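Long-range contacts in SidF, inhibitor of growth family, member 3 (Legionella pneumophila subsp. pneumophila, PDB 4FYE), which probably removes the 3-phosphate from phosphoinositides as a phosphatase of Legionella pneumophila: residues V293-Q298 and M384-G389; E300-L305 and S390-T395; N350-T355 and T406-Q411. The protein carries 1 engineered substitution. All blocks are in the same frame, centred on the assembly; numbering follows the deposited sequence.

Contact 1. Residues V293-Q298 and M384-G389; sequences VTLINQ and MDAFDG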
ATOM      1  N   VAL A 293       8.860   2.676 -18.482  1.00 66.28           N
ATOM      2  CA  VAL A 293       7.497   2.672 -17.998  1.00 63.37           C
ATOM      3  C   VAL A 293       7.533   2.830 -16.496  1.00 61.57           C
ATOM      4  O   VAL A 293       6.674   3.470 -15.917  1.00 63.68           O
ATOM      5  CB  VAL A 293       6.814   1.363 -18.326  1.00 62.06           C
ATOM      6  CG1 VAL A 293       5.549   1.198 -17.528  1.00 54.09           C
ATOM      7  CG2 VAL A 293       6.540   1.317 -19.814  1.00 65.15           C
ATOM      8  N   THR A 294       8.549   2.280 -15.858  1.00 57.73           N
ATOM      9  CA  THR A 294       8.509   2.362 -14.453  1.00 54.26           C
ATOM     10  C   THR A 294       8.766   3.784 -14.019  1.00 56.69           C
ATOM     11  O   THR A 294       8.162   4.241 -13.025  1.00 51.08           O
ATOM     12  CB  THR A 294       9.256   1.221 -13.663  1.00 61.35           C
ATOM     13  OG1 THR A 294      10.272   1.743 -12.803  1.00 66.53           O
ATOM     14  CG2 THR A 294       9.766   0.051 -14.525  1.00 52.82           C
ATOM     15  N   LEU A 295       9.600   4.507 -14.797  1.00 53.33           N
ATOM     16  CA  LEU A 295       9.806   5.931 -14.607  1.00 50.81           C
ATOM     17  C   LEU A 295       8.499   6.722 -14.896  1.00 53.27           C
ATOM     18  O   LEU A 295       8.046   7.545 -14.103  1.00 56.75           O
ATOM     19  CB  LEU A 295      10.863   6.411 -15.559  1.00 56.23           C
ATOM     20  CG  LEU A 295      11.914   7.464 -15.243  1.00 54.76           C
ATOM     21  CD1 LEU A 295      11.891   8.458 -16.386  1.00 54.89           C
ATOM     22  CD2 LEU A 295      11.730   8.179 -13.932  1.00 51.59           C
ATOM     23  N   ILE A 296       7.883   6.457 -16.025  1.00 52.18           N
ATOM     24  CA  ILE A 296       6.587   6.986 -16.332  1.00 54.84           C
ATOM     25  C   ILE A 296       5.572   6.802 -15.150  1.00 58.18           C
ATOM     26  O   ILE A 296       5.008   7.799 -14.620  1.00 59.65           O
ATOM     27  CB  ILE A 296       6.135   6.404 -17.677  1.00 57.43           C
ATOM     28  CG1 ILE A 296       6.894   7.139 -18.807  1.00 59.37           C
ATOM     29  CG2 ILE A 296       4.633   6.515 -17.834  1.00 59.31           C
ATOM     30  CD1 ILE A 296       6.820   6.472 -20.168  1.00 59.77           C
ATOM     31  N   ASN A 297       5.375   5.561 -14.709  1.00 54.97           N
ATOM     32  CA  ASN A 297       4.588   5.294 -13.519  1.00 48.97           C
ATOM     33  C   ASN A 297       5.125   5.942 -12.264  1.00 52.51           C
ATOM     34  O   ASN A 297       4.328   6.398 -11.442  1.00 51.33           O
ATOM     35  CB  ASN A 297       4.520   3.830 -13.310  1.00 49.48           C
ATOM     36  CG  ASN A 297       3.715   3.151 -14.368  1.00 52.07           C
ATOM     37  OD1 ASN A 297       3.017   3.803 -15.189  1.00 51.39           O
ATOM     38  ND2 ASN A 297       3.774   1.821 -14.356  1.00 50.19           N
ATOM     39  N   GLN A 298       6.455   6.029 -12.105  1.00 50.76           N
ATOM     40  CA  GLN A 298       6.983   6.840 -11.008  1.00 48.17           C
ATOM     41  C   GLN A 298       6.446   8.297 -11.042  1.00 47.32           C
ATOM     42  O   GLN A 298       6.135   8.845  -9.997  1.00 46.49           O
ATOM     43  CB  GLN A 298       8.505   6.871 -10.976  1.00 49.54           C
ATOM     44  CG  GLN A 298       9.001   7.457  -9.660  1.00 50.62           C
ATOM     45  CD  GLN A 298       8.452   6.728  -8.443  1.00 51.51           C
ATOM     46  OE1 GLN A 298       8.289   5.513  -8.478  1.00 52.81           O
ATOM     47  NE2 GLN A 298       8.229   7.457  -7.341  1.00 51.62           N
ATOM     48  N   MET A 384      12.918   5.923  -8.441  1.00 56.56           N
ATOM     49  CA  MET A 384      12.747   6.753  -7.259  1.00 55.67           C
ATOM     50  C   MET A 384      13.934   7.679  -7.060  1.00 57.53           C
ATOM     51  O   MET A 384      13.747   8.883  -6.798  1.00 56.87           O
ATOM     52  CB  MET A 384      12.485   5.912  -5.973  1.00 49.94           C
ATOM     53  CG  MET A 384      11.102   5.250  -5.908  1.00 47.01           C
ATOM     54  SD  MET A 384      10.890   4.322  -4.364  0.80 42.21           S
ATOM     55  CE  MET A 384      11.063   5.733  -3.301  1.00 49.52           C
ATOM     56  N   ASP A 385      15.149   7.138  -7.166  1.00 58.12           N
ATOM     57  CA  ASP A 385      16.370   7.970  -6.986  1.00 61.07           C
ATOM     58  C   ASP A 385      16.624   8.909  -8.175  1.00 60.21           C
ATOM     59  O   ASP A 385      17.294   9.937  -8.019  1.00 60.17           O
ATOM     60  CB  ASP A 385      17.626   7.119  -6.714  1.00 64.64           C
ATOM     61  CG  ASP A 385      17.919   6.912  -5.211  1.00 68.79           C
ATOM     62  OD1 ASP A 385      17.515   7.746  -4.347  1.00 65.96           O
ATOM     63  OD2 ASP A 385      18.575   5.874  -4.899  1.00 69.49           O
ATOM     64  N   ALA A 386      16.110   8.541  -9.352  1.00 59.93           N
ATOM     65  CA  ALA A 386      16.173   9.385 -10.563  1.00 58.05           C
ATOM     66  C   ALA A 386      15.484  10.695 -10.307  1.00 60.43           C
ATOM     67  O   ALA A 386      16.025  11.775 -10.662  1.00 62.62           O
ATOM     68  CB  ALA A 386      15.485   8.688 -11.728  1.00 54.47           C
ATOM     69  N   PHE A 387      14.300  10.618  -9.680  1.00 53.37           N
ATOM     70  CA  PHE A 387      13.555  11.842  -9.357  1.00 54.95           C
ATOM     71  C   PHE A 387      14.021  12.504  -8.079  1.00 53.81           C
ATOM     72  O   PHE A 387      13.787  13.711  -7.904  1.00 57.39           O
ATOM     73  CB  PHE A 387      12.041  11.588  -9.275  1.00 53.39           C
ATOM     74  CG  PHE A 387      11.319  11.659 -10.617  1.00 53.05           C
ATOM     75  CD1 PHE A 387      11.047  12.908 -11.235  1.00 52.03           C
ATOM     76  CD2 PHE A 387      10.865  10.497 -11.247  1.00 48.77           C
ATOM     77  CE1 PHE A 387      10.324  12.985 -12.439  1.00 48.20           C
ATOM     78  CE2 PHE A 387      10.148  10.581 -12.466  1.00 51.97           C
ATOM     79  CZ  PHE A 387       9.861  11.831 -13.048  1.00 49.14           C
ATOM     80  N   ASP A 388      14.717  11.751  -7.215  1.00 53.61           N
ATOM     81  CA  ASP A 388      15.099  12.273  -5.886  1.00 55.39           C
ATOM     82  C   ASP A 388      15.860  13.571  -5.930  1.00 60.83           C
ATOM     83  O   ASP A 388      16.826  13.745  -6.710  1.00 68.17           O
ATOM     84  CB  ASP A 388      15.761  11.228  -4.943  1.00 58.62           C
ATOM     85  CG  ASP A 388      16.231  11.856  -3.595  1.00 67.31           C
ATOM     86  OD1 ASP A 388      17.144  12.726  -3.615  1.00 73.69           O
ATOM     87  OD2 ASP A 388      15.680  11.544  -2.529  1.00 62.70           O
ATOM     88  N   GLY A 389      15.385  14.501  -5.103  1.00 64.27           N
ATOM     89  CA  GLY A 389      15.922  15.862  -4.990  1.00 66.02           C
ATOM     90  C   GLY A 389      15.835  16.715  -6.257  1.00 71.19           C
ATOM     91  O   GLY A 389      16.650  17.675  -6.453  1.00 74.59           O
TER

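Contact 2. Residues E300-L305 and S390-T395; sequences EVIQTL and SKAKIT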
ATOM      1  N   GLU A 300       3.508   9.258 -12.104  1.00 47.87           N
ATOM      2  CA  GLU A 300       2.126   9.177 -11.650  1.00 46.13           C
ATOM      3  C   GLU A 300       2.078   9.093 -10.146  1.00 48.64           C
ATOM      4  O   GLU A 300       1.289   9.760  -9.495  1.00 51.68           O
ATOM      5  CB  GLU A 300       1.402   8.004 -12.281  1.00 46.84           C
ATOM      6  CG  GLU A 300      -0.115   7.913 -11.986  1.00 49.42           C
ATOM      7  CD  GLU A 300      -0.726   6.506 -12.202  1.00 60.12           C
ATOM      8  OE1 GLU A 300      -1.803   6.205 -11.608  1.00 75.99           O
ATOM      9  OE2 GLU A 300      -0.147   5.659 -12.936  1.00 55.88           O
ATOM     10  N   VAL A 301       2.961   8.289  -9.578  1.00 47.78           N
ATOM     11  CA  VAL A 301       3.091   8.235  -8.134  1.00 43.80           C
ATOM     12  C   VAL A 301       3.363   9.621  -7.524  1.00 42.82           C
ATOM     13  O   VAL A 301       2.894   9.891  -6.428  1.00 46.14           O
ATOM     14  CB  VAL A 301       4.200   7.217  -7.708  1.00 41.95           C
ATOM     15  CG1 VAL A 301       4.633   7.347  -6.225  1.00 38.84           C
ATOM     16  CG2 VAL A 301       3.745   5.832  -8.043  1.00 42.55           C
ATOM     17  N   ILE A 302       4.146  10.467  -8.194  1.00 44.76           N
ATOM     18  CA  ILE A 302       4.406  11.822  -7.670  1.00 42.52           C
ATOM     19  C   ILE A 302       3.129  12.612  -7.731  1.00 40.41           C
ATOM     20  O   ILE A 302       2.766  13.320  -6.809  1.00 40.09           O
ATOM     21  CB  ILE A 302       5.511  12.550  -8.421  1.00 47.42           C
ATOM     22  CG1 ILE A 302       6.763  11.682  -8.397  1.00 50.10           C
ATOM     23  CG2 ILE A 302       5.735  13.960  -7.838  1.00 44.20           C
ATOM     24  CD1 ILE A 302       8.044  12.436  -8.551  1.00 53.88           C
ATOM     25  N   GLN A 303       2.407  12.449  -8.809  1.00 41.18           N
ATOM     26  CA  GLN A 303       1.179  13.141  -8.937  1.00 42.03           C
ATOM     27  C   GLN A 303       0.180  12.745  -7.830  1.00 42.45           C
ATOM     28  O   GLN A 303      -0.492  13.613  -7.245  1.00 44.89           O
ATOM     29  CB  GLN A 303       0.595  12.866 -10.311  1.00 43.62           C
ATOM     30  CG  GLN A 303      -0.672  13.652 -10.560  1.00 44.90           C
ATOM     31  CD  GLN A 303      -1.128  13.547 -11.976  1.00 47.56           C
ATOM     32  OE1 GLN A 303      -1.978  12.707 -12.274  1.00 49.41           O
ATOM     33  NE2 GLN A 303      -0.551  14.360 -12.866  1.00 46.39           N
ATOM     34  N   THR A 304       0.117  11.464  -7.504  1.00 40.31           N
ATOM     35  CA  THR A 304      -0.821  10.974  -6.484  1.00 40.12           C
ATOM     36  C   THR A 304      -0.345  11.438  -5.089  1.00 42.61           C
ATOM     37  O   THR A 304      -1.180  11.793  -4.278  1.00 40.41           O
ATOM     38  CB  THR A 304      -0.933   9.444  -6.594  1.00 43.82           C
ATOM     39  OG1 THR A 304      -1.282   9.128  -7.939  1.00 44.98           O
ATOM     40  CG2 THR A 304      -1.994   8.798  -5.629  1.00 42.83           C
ATOM     41  N   LEU A 305       0.962  11.499  -4.794  1.00 39.04           N
ATOM     42  CA  LEU A 305       1.286  11.985  -3.475  1.00 39.69           C
ATOM     43  C   LEU A 305       0.951  13.460  -3.297  1.00 43.24           C
ATOM     44  O   LEU A 305       0.487  13.898  -2.231  1.00 46.95           O
ATOM     45  CB  LEU A 305       2.725  11.751  -3.173  1.00 43.69           C
ATOM     46  CG  LEU A 305       3.312  10.335  -3.184  1.00 47.96           C
ATOM     47  CD1 LEU A 305       4.310  10.228  -2.080  1.00 45.10           C
ATOM     48  CD2 LEU A 305       2.405   9.131  -3.077  1.00 43.70           C
ATOM     49  N   SER A 390      14.892  16.385  -7.142  1.00 65.68           N
ATOM     50  CA  SER A 390      14.542  17.344  -8.205  1.00 66.92           C
ATOM     51  C   SER A 390      12.998  17.535  -8.309  1.00 65.55           C
ATOM     52  O   SER A 390      12.260  17.217  -7.347  1.00 56.83           O
ATOM     53  CB  SER A 390      15.174  16.925  -9.510  1.00 61.14           C
ATOM     54  OG  SER A 390      14.341  15.936 -10.034  1.00 67.32           O
ATOM     55  N   LYS A 391      12.525  18.068  -9.441  1.00 68.10           N
ATOM     56  CA  LYS A 391      11.116  18.483  -9.606  1.00 68.36           C
ATOM     57  C   LYS A 391      10.430  17.550 -10.590  1.00 67.85           C
ATOM     58  O   LYS A 391      11.119  16.982 -11.417  1.00 73.92           O
ATOM     59  CB  LYS A 391      11.049  19.897 -10.183  1.00 68.03           C
ATOM     60  CG  LYS A 391      11.258  21.006  -9.172  1.00 76.11           C
ATOM     61  CD  LYS A 391      11.171  22.420  -9.776  1.00 75.72           C
ATOM     62  CE  LYS A 391      12.547  22.906 -10.202  1.00 72.23           C
ATOM     63  NZ  LYS A 391      12.646  24.397 -10.236  1.00 76.39           N
ATOM     64  N   ALA A 392       9.096  17.400 -10.519  1.00 64.50           N
ATOM     65  CA  ALA A 392       8.304  16.847 -11.650  1.00 62.34           C
ATOM     66  C   ALA A 392       7.079  17.651 -12.016  1.00 60.20           C
ATOM     67  O   ALA A 392       6.393  18.134 -11.135  1.00 63.05           O
ATOM     68  CB  ALA A 392       7.890  15.419 -11.378  1.00 63.82           C
ATOM     69  N   LYS A 393       6.771  17.745 -13.308  1.00 58.86           N
ATOM     70  CA  LYS A 393       5.641  18.548 -13.738  1.00 60.02           C
ATOM     71  C   LYS A 393       4.410  17.703 -13.707  1.00 57.92           C
ATOM     72  O   LYS A 393       4.367  16.681 -14.349  1.00 64.06           O
ATOM     73  CB  LYS A 393       5.885  19.135 -15.110  1.00 61.43           C
ATOM     74  CG  LYS A 393       7.154  19.949 -15.092  1.00 69.93           C
ATOM     75  CD  LYS A 393       7.354  20.893 -16.269  1.00 76.14           C
ATOM     76  CE  LYS A 393       8.505  21.827 -15.912  1.00 75.82           C
ATOM     77  NZ  LYS A 393       8.884  22.778 -16.993  1.00 84.25           N
ATOM     78  N   ILE A 394       3.411  18.133 -12.954  1.00 51.62           N
ATOM     79  CA  ILE A 394       2.302  17.261 -12.558  1.00 51.83           C
ATOM     80  C   ILE A 394       0.969  17.969 -12.747  1.00 49.28           C
ATOM     81  O   ILE A 394       0.966  19.113 -13.087  1.00 51.65           O
ATOM     82  CB  ILE A 394       2.552  16.740 -11.097  1.00 50.02           C
ATOM     83  CG1 ILE A 394       2.681  15.279 -11.213  1.00 50.27           C
ATOM     84  CG2 ILE A 394       1.635  17.294  -9.970  1.00 43.23           C
ATOM     85  CD1 ILE A 394       4.030  14.978 -11.805  1.00 53.48           C
ATOM     86  N   THR A 395      -0.149  17.286 -12.562  1.00 50.62           N
ATOM     87  CA  THR A 395      -1.466  17.925 -12.705  1.00 51.80           C
ATOM     88  C   THR A 395      -2.188  17.768 -11.380  1.00 48.84           C
ATOM     89  O   THR A 395      -2.142  16.704 -10.816  1.00 46.84           O
ATOM     90  CB  THR A 395      -2.288  17.226 -13.818  1.00 53.42           C
ATOM     91  OG1 THR A 395      -1.744  17.614 -15.071  1.00 58.30           O
ATOM     92  CG2 THR A 395      -3.727  17.632 -13.791  1.00 49.62           C
TER

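Contact 3. Residues N350-T355 and T406-Q411; sequences NPLSVT and TAVGYQ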
ATOM      1  N   ASN A 350       2.718  28.403  -3.799  1.00 51.02           N
ATOM      2  CA  ASN A 350       3.574  27.630  -2.921  1.00 50.55           C
ATOM      3  C   ASN A 350       4.260  26.475  -3.641  1.00 52.68           C
ATOM      4  O   ASN A 350       3.602  25.710  -4.369  1.00 50.59           O
ATOM      5  CB  ASN A 350       2.746  27.100  -1.712  1.00 51.12           C
ATOM      6  CG  ASN A 350       2.227  28.243  -0.786  1.00 49.15           C
ATOM      7  OD1 ASN A 350       2.844  28.559   0.204  1.00 51.76           O
ATOM      8  ND2 ASN A 350       1.112  28.807  -1.101  1.00 44.28           N
ATOM      9  N   PRO A 351       5.578  26.365  -3.479  1.00 52.09           N
ATOM     10  CA  PRO A 351       6.368  25.231  -4.019  1.00 53.04           C
ATOM     11  C   PRO A 351       5.929  23.976  -3.332  1.00 53.91           C
ATOM     12  O   PRO A 351       5.694  23.981  -2.150  1.00 57.88           O
ATOM     13  CB  PRO A 351       7.822  25.545  -3.612  1.00 53.21           C
ATOM     14  CG  PRO A 351       7.832  27.032  -3.240  1.00 54.57           C
ATOM     15  CD  PRO A 351       6.400  27.562  -3.218  1.00 54.87           C
ATOM     16  N   LEU A 352       5.757  22.911  -4.073  1.00 54.52           N
ATOM     17  CA  LEU A 352       5.162  21.725  -3.514  1.00 53.95           C
ATOM     18  C   LEU A 352       6.239  20.726  -3.406  1.00 57.12           C
ATOM     19  O   LEU A 352       7.080  20.637  -4.324  1.00 55.01           O
ATOM     20  CB  LEU A 352       4.130  21.166  -4.442  1.00 53.84           C
ATOM     21  CG  LEU A 352       2.682  21.437  -4.048  1.00 62.30           C
ATOM     22  CD1 LEU A 352       2.510  22.652  -3.153  1.00 62.86           C
ATOM     23  CD2 LEU A 352       1.883  21.611  -5.331  1.00 64.59           C
ATOM     24  N   SER A 353       6.249  19.984  -2.297  1.00 50.03           N
ATOM     25  CA  SER A 353       7.176  18.903  -2.284  1.00 57.60           C
ATOM     26  C   SER A 353       6.682  17.747  -1.504  1.00 53.34           C
ATOM     27  O   SER A 353       5.913  17.880  -0.573  1.00 56.16           O
ATOM     28  CB  SER A 353       8.617  19.320  -1.885  1.00 61.16           C
ATOM     29  OG  SER A 353       8.596  20.136  -0.782  1.00 68.32           O
ATOM     30  N   VAL A 354       7.165  16.594  -1.897  1.00 50.03           N
ATOM     31  CA  VAL A 354       6.532  15.437  -1.522  1.00 50.74           C
ATOM     32  C   VAL A 354       7.633  14.528  -1.135  1.00 50.72           C
ATOM     33  O   VAL A 354       8.684  14.592  -1.730  1.00 51.90           O
ATOM     34  CB  VAL A 354       5.722  15.021  -2.749  1.00 49.03           C
ATOM     35  CG1 VAL A 354       6.288  13.834  -3.474  1.00 46.23           C
ATOM     36  CG2 VAL A 354       4.270  14.923  -2.364  1.00 47.16           C
ATOM     37  N   THR A 355       7.427  13.719  -0.103  1.00 51.46           N
ATOM     38  CA  THR A 355       8.404  12.636   0.170  1.00 48.07           C
ATOM     39  C   THR A 355       7.820  11.237   0.273  1.00 48.75           C
ATOM     40  O   THR A 355       6.882  10.990   1.011  1.00 45.58           O
ATOM     41  CB  THR A 355       9.517  12.995   1.196  1.00 52.80           C
ATOM     42  OG1 THR A 355       9.840  11.868   2.042  1.00 57.12           O
ATOM     43  CG2 THR A 355       9.241  14.252   1.997  1.00 49.34           C
ATOM     44  N   THR A 406       1.663  22.003 -12.138  1.00 56.42           N
ATOM     45  CA  THR A 406       2.745  22.519 -11.310  1.00 57.59           C
ATOM     46  C   THR A 406       3.927  21.585 -11.286  1.00 54.92           C
ATOM     47  O   THR A 406       3.782  20.368 -11.288  1.00 55.67           O
ATOM     48  CB  THR A 406       2.458  22.378  -9.791  1.00 60.48           C
ATOM     49  OG1 THR A 406       1.131  21.936  -9.538  1.00 58.93           O
ATOM     50  CG2 THR A 406       2.830  23.585  -9.024  1.00 53.07           C
ATOM     51  N   ALA A 407       5.083  22.154 -11.071  1.00 52.33           N
ATOM     52  CA  ALA A 407       6.247  21.376 -10.686  1.00 56.79           C
ATOM     53  C   ALA A 407       6.000  20.869  -9.270  1.00 51.74           C
ATOM     54  O   ALA A 407       5.344  21.570  -8.526  1.00 58.46           O
ATOM     55  CB  ALA A 407       7.490  22.268 -10.748  1.00 52.09           C
ATOM     56  N   VAL A 408       6.477  19.676  -8.915  1.00 47.48           N
ATOM     57  CA  VAL A 408       6.406  19.163  -7.529  1.00 45.02           C
ATOM     58  C   VAL A 408       7.760  18.555  -7.154  1.00 47.91           C
ATOM     59  O   VAL A 408       8.251  17.716  -7.893  1.00 52.48           O
ATOM     60  CB  VAL A 408       5.390  18.030  -7.318  1.00 42.51           C
ATOM     61  CG1 VAL A 408       5.539  17.461  -5.884  1.00 39.91           C
ATOM     62  CG2 VAL A 408       3.930  18.518  -7.456  1.00 39.95           C
ATOM     63  N   GLY A 409       8.329  18.956  -5.995  1.00 49.76           N
ATOM     64  CA  GLY A 409       9.612  18.464  -5.460  1.00 48.56           C
ATOM     65  C   GLY A 409       9.458  17.010  -4.996  1.00 53.50           C
ATOM     66  O   GLY A 409       8.397  16.631  -4.493  1.00 58.79           O
ATOM     67  N   TYR A 410      10.486  16.176  -5.190  1.00 50.88           N
ATOM     68  CA  TYR A 410      10.433  14.753  -4.756  1.00 48.22           C
ATOM     69  C   TYR A 410      11.643  14.321  -3.923  1.00 51.41           C
ATOM     70  O   TYR A 410      12.762  14.772  -4.140  1.00 50.99           O
ATOM     71  CB  TYR A 410      10.166  13.831  -5.941  1.00 45.04           C
ATOM     72  CG  TYR A 410      10.034  12.365  -5.622  1.00 46.17           C
ATOM     73  CD1 TYR A 410       8.813  11.806  -5.195  1.00 48.48           C
ATOM     74  CD2 TYR A 410      11.147  11.509  -5.771  1.00 47.23           C
ATOM     75  CE1 TYR A 410       8.727  10.438  -4.910  1.00 47.37           C
ATOM     76  CE2 TYR A 410      11.061  10.162  -5.528  1.00 47.62           C
ATOM     77  CZ  TYR A 410       9.877   9.628  -5.100  1.00 46.03           C
ATOM     78  OH  TYR A 410       9.875   8.304  -4.826  1.00 47.71           O
ATOM     79  N   GLN A 411      11.388  13.506  -2.907  1.00 50.96           N
ATOM     80  CA  GLN A 411      12.425  12.894  -2.094  1.00 51.93           C
ATOM     81  C   GLN A 411      12.031  11.439  -1.882  1.00 54.57           C
ATOM     82  O   GLN A 411      10.920  11.157  -1.442  1.00 51.18           O
ATOM     83  CB  GLN A 411      12.547  13.581  -0.741  1.00 56.96           C
ATOM     84  CG  GLN A 411      13.033  15.026  -0.831  1.00 70.43           C
ATOM     85  CD  GLN A 411      13.499  15.569   0.514  1.00 80.68           C
ATOM     86  OE1 GLN A 411      12.757  16.294   1.188  1.00 84.83           O
ATOM     87  NE2 GLN A 411      14.729  15.217   0.914  1.00 79.19           N
TER

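Contact 1. Residues V293-Q298 and M384-G389
Gln298 of helix 284-311 and Met384 of helix 373-387 mark the closest backbone approach, 6.9 Å from CA to CA, and the side chains of the two helices close the remaining gap in a buried helix-helix packing. Leu295 and Phe387 meet at the apolar end. CD2 of Leu295 reaches the ring obliquely, and its modelled 3.2 Å to CE2 of Phe387 is so short that the exact leucine rotamer is doubtful. CD2 of Leu295 also lies 4.4 Å from CB of Ala386. Helix 482-514 adds Phe507 against Leu295 and Arg503 against Phe387. One turn on, Gln298 serves two neighbours. With CG anti to the backbone N (chi1 -167°), its aliphatic part runs past the phenylalanine in the opposite direction, and CG of Gln298 stands 3.9 Å from CD2 of Phe387. A bend at chi2 (55°) then brings the amide to the methionine, where CG of Met384 lies 3.8 Å from OE1 of Gln298. The amide plane is turned 49° from the ring plane, so the two flat groups do not stack. Tyr410 of strand 402-416 also touches Gln298, Met384 and Phe387. Helix 373-387 ends there, Asp388 being the first residue to leave helical angles; its OD2 accepts a hydrogen bond from N of Ala412. The helices thus meet through van der Waals packing, partly of an amide on a methylene. Hydrogen bonds from OE1 to Arg273 and from NE2 to Glu356 probably fix the amide's rotation and so hold the glutamine's methylene chain against Phe387.

Contact 2. Residues E300-L305 and S390-T395
Ile302 is the first residue of segment 300-305 to touch strand 391-399, with CD1 resting 4.1 Å from CB of Ala392. CG1 of Ile302 is anti to the carbonyl carbon (chi1 -55°), which carries CD1 out to that alanine; its CB meets CD1 of Ile394 more loosely, at 4.4 Å. Gln303 follows and has the larger share of the interface. Its CB is modelled only 3.3 Å from CG1 of Ile394, a short distance that, with the off-rotamer chi1 of Ile394 (-117°), should be taken with caution. From there the extended glutamine chain runs alongside Thr395, both side chains pointing the same way, and CG of Gln303 passes 3.4 Å from the backbone O of Thr395. The terminal amide ends beside the backbone of Thr395. Thr304 faces away from the strand; its OG1 bonds back to O of Glu300 at 3.1 Å, from above the carbonyl plane, and the same oxygen also accepts the helical N-H of Thr304. On the strand, Ala392 and Ile394 alternate with Lys391 and Lys393, which point to the other side. The axes of segments 300-305 and 391-395 come within 8.1 Å and lie 59° apart, the helix lying over one face of the sheet. There Leu305 reaches Val354 of strand 353-360, Ile302 touches Tyr410 of strand 402-416, and Thr304 and Leu305 pack on Phe267 of strand 260-268 in the other sheet.

Contact 3. Residues N350-T355 and T406-Q411
Leu352 leads into a weakly bonded strand, about 353-355, that runs parallel to strand 402-416 in a four-stranded mixed sheet, strand 402-416 lying between 353-360 and 391-399. Leu352 and Val354 flank Gly409 in the usual parallel pattern. N of Gly409 gives a nearly straight bond (170°) to O of Leu352 at 2.7 Å, and O of Gly409 accepts N of Val354 at 2.9 Å, with a more bent N-H (136°). The glycine is therefore gripped on both its polar backbone atoms. Lacking a side chain, it lets Ser353 come in close, with CB of Ser353 3.8 Å from CA of Gly409. CB of Leu352 rests on CG2 of Val408 at 4.0 Å, its CD2 comes near OG1 of Thr406, and its side chain touches Tyr346 of helix 335-349. Val354 touches two partners: its CB meets CG1 of Val408, while its CG1 comes to the edge of the Tyr410 ring, near the ring plane and 3.7 Å from CD1 of Tyr410. Tyr410 CG is anti to the backbone N (chi1 -178°), which sends the ring out on the same side of the sheet as Val354, where it packs on Gln298 and Ile302 of helix 284-311; its OH is bonded to Glu356. Leu305 and Gln309 of that helix touch Val354. Farther along, the pairing slackens: N of Gln411 makes only a weak bond to O of Val354. Side chains still meet on the other side of the sheet, where CB of Thr355 lies 3.6 Å from CB of Gln411.

Contacts 1 and 2 both use helix 284-311, through its successive segments 293-298 and 300-305, and their centres are about 10 Å apart. Phe387 joins them, its CE1 3.6 Å from CB of Ala392 and its CG 3.9 Å from CD1 of Ile302. Contacts 2 and 3, about 7 Å apart between centres, share the sheet: Ala392 O pairs with Val408 N at 2.7 Å. Tyr410 draws all three together, meeting Ile302 CD1 through its CD1 at 3.5 Å and pairing its backbone O with Gly389 N at 2.8 Å. Beyond contact 3, Thr355 is backbone-bonded to Ala641, which adds strand 641-645 as the next strand of the same sheet.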